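Local atomic coordinates of putative branched-chain amino acid ABC transporter (PDB entry 4PYR), a protein that is of uncertain function but belongs to the LppC lipoprotein family, related to periplasmic binding proteins, binds glutathione and may regulate an enzyme. Residues L282-G285 and A289-R292. Numbering follows the deposited sequence.
Sequences LKLG and AFER
Leu284 lays its CD1 methyl over one face of the Phe290 ring. CD1 sits 3.6 Å from the centroid of the Phe290 ring and only 9° off the ring normal, a CH-pi contact over the centre. CG of Phe290, anti to its own carbonyl carbon (chi1 -79°), holds the ring beside the strand. Leu284, turned away from a straight anti chi1 (-150°), swings CD1 over it. The two residues form a non-hydrogen-bonded antiparallel pair, with CA of Leu284 4.3 Å from CA of Phe290. Leu282 lies on the same face of the sheet. The Leu282 and Arg292 side chains rise from their strands alongside one another, and Leu282 CD2 packs tightly on Arg292 CG at 3.4 Å. Arg292 thus offers its aliphatic part to the leucine. Its guanidinium group makes a salt bridge with Glu109 and a hydrogen bond to the carbonyl of Thr279. Leu260 and Asp256 of helix 245-265 touch Leu282, and Leu260 also touches Phe290.

Lys283 and Glu291 point to the other face. Between their backbones, Glu291 N donates to Lys283 O at 2.8 Å, while the return bond from Lys283 N to Glu291 O is weak at 3.3 Å. Glu291 O also receives a close CA-H...O contact from Leu282 CA. A water weakly links this carbonyl to Lys283 NZ. The extended Glu291 side chain brings CD to 3.9 Å from Gly285 CA, so the carboxylate lies alongside the glycine backbone. Near the turn, Gly285 N donates to Ala289 O at 2.8 Å.

Together these contacts join the arms of a beta hairpin in a mixed sheet. Strand 290-298 runs antiparallel to 218-220 and 280-284, with 274-277 at the edge. The hairpin is consistent with a periplasmic-binding-protein-like fold and flanks the glutathione pocket, where Arg292 touches Leu104.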
loop_
_atom_site.group_PDB
_atom_site.type_symbol
_atom_site.label_atom_id
_atom_site.label_comp_id
_atom_site.label_asym_id
_atom_site.label_seq_id
_atom_site.Cartn_x
_atom_site.Cartn_y
_atom_site.Cartn_z
ATOM N N LEU A 282 8.742 -3.645 -5.991
ATOM C CA LEU A 282 7.592 -4.388 -6.440
ATOM C C LEU A 282 7.997 -5.645 -7.209
ATOM O O LEU A 282 8.913 -5.637 -8.009
ATOM C CB LEU A 282 6.764 -3.535 -7.382
ATOM C CG LEU A 282 6.429 -2.148 -6.851
ATOM C CD1 LEU A 282 5.545 -1.420 -7.816
ATOM C CD2 LEU A 282 5.707 -2.285 -5.540
ATOM N N LYS A 283 7.254 -6.701 -6.938
ATOM C CA LYS A 283 7.351 -7.973 -7.660
ATOM C C LYS A 283 6.053 -8.753 -7.486
ATOM O O LYS A 283 5.326 -8.563 -6.499
ATOM C CB LYS A 283 8.561 -8.780 -7.193
ATOM C CG LYS A 283 8.456 -9.456 -5.838
ATOM C CD LYS A 283 9.656 -10.401 -5.636
ATOM C CE LYS A 283 10.789 -9.808 -4.820
ATOM N NZ LYS A 283 11.281 -8.500 -5.336
ATOM N N LEU A 284 5.749 -9.619 -8.449
ATOM C CA LEU A 284 4.446 -10.263 -8.462
ATOM C C LEU A 284 4.432 -11.360 -7.411
ATOM O O LEU A 284 5.397 -12.144 -7.296
ATOM C CB LEU A 284 4.172 -10.834 -9.854
ATOM C CG LEU A 284 2.759 -10.932 -10.366
ATOM C CD1 LEU A 284 2.031 -9.612 -10.180
ATOM C CD2 LEU A 284 2.736 -11.352 -11.826
ATOM N N GLY A 285 3.324 -11.437 -6.682
ATOM C CA GLY A 285 3.075 -12.469 -5.660
ATOM C C GLY A 285 1.679 -13.031 -5.789
ATOM O O GLY A 285 1.117 -13.120 -6.893
ATOM N N ALA A 289 -0.984 -10.040 -7.524
ATOM C CA ALA A 289 -0.810 -8.725 -6.913
ATOM C C ALA A 289 0.686 -8.457 -6.839
ATOM O O ALA A 289 1.472 -9.353 -6.476
ATOM C CB ALA A 289 -1.422 -8.687 -5.514
ATOM N N PHE A 290 1.071 -7.235 -7.182
ATOM C CA PHE A 290 2.449 -6.786 -7.027
ATOM C C PHE A 290 2.622 -6.484 -5.574
ATOM O O PHE A 290 1.939 -5.602 -5.061
ATOM C CB PHE A 290 2.728 -5.558 -7.879
ATOM C CG PHE A 290 2.967 -5.879 -9.298
ATOM C CD1 PHE A 290 4.231 -6.271 -9.716
ATOM C CD2 PHE A 290 1.920 -5.871 -10.219
ATOM C CE1 PHE A 290 4.445 -6.664 -11.035
ATOM C CE2 PHE A 290 2.135 -6.249 -11.536
ATOM C CZ PHE A 290 3.394 -6.641 -11.949
ATOM N N GLU A 291 3.442 -7.264 -4.882
ATOM C CA GLU A 291 3.689 -6.998 -3.498
ATOM C C GLU A 291 4.767 -5.929 -3.347
ATOM O O GLU A 291 5.584 -5.734 -4.241
ATOM C CB GLU A 291 3.962 -8.274 -2.729
ATOM C CG GLU A 291 2.813 -9.275 -2.873
ATOM C CD GLU A 291 3.106 -10.626 -2.266
ATOM O OE1 GLU A 291 4.310 -10.945 -2.046
ATOM O OE2 GLU A 291 2.117 -11.369 -2.017
ATOM N N ARG A 292 4.683 -5.187 -2.251
ATOM C CA ARG A 292 5.470 -3.994 -2.025
ATOM C C ARG A 292 6.369 -4.181 -0.827
ATOM O O ARG A 292 5.891 -4.292 0.309
ATOM C CB ARG A 292 4.603 -2.783 -1.672
ATOM C CG ARG A 292 3.723 -2.171 -2.727
ATOM C CD ARG A 292 3.231 -0.822 -2.241
ATOM N NE ARG A 292 2.485 -0.947 -1.011
ATOM C CZ ARG A 292 2.554 -0.127 0.055
ATOM N NH1 ARG A 292 3.394 0.893 0.107
ATOM N NH2 ARG A 292 1.785 -0.383 1.083
HETATM O O HOH W 1 8.659 -6.851 -3.724
#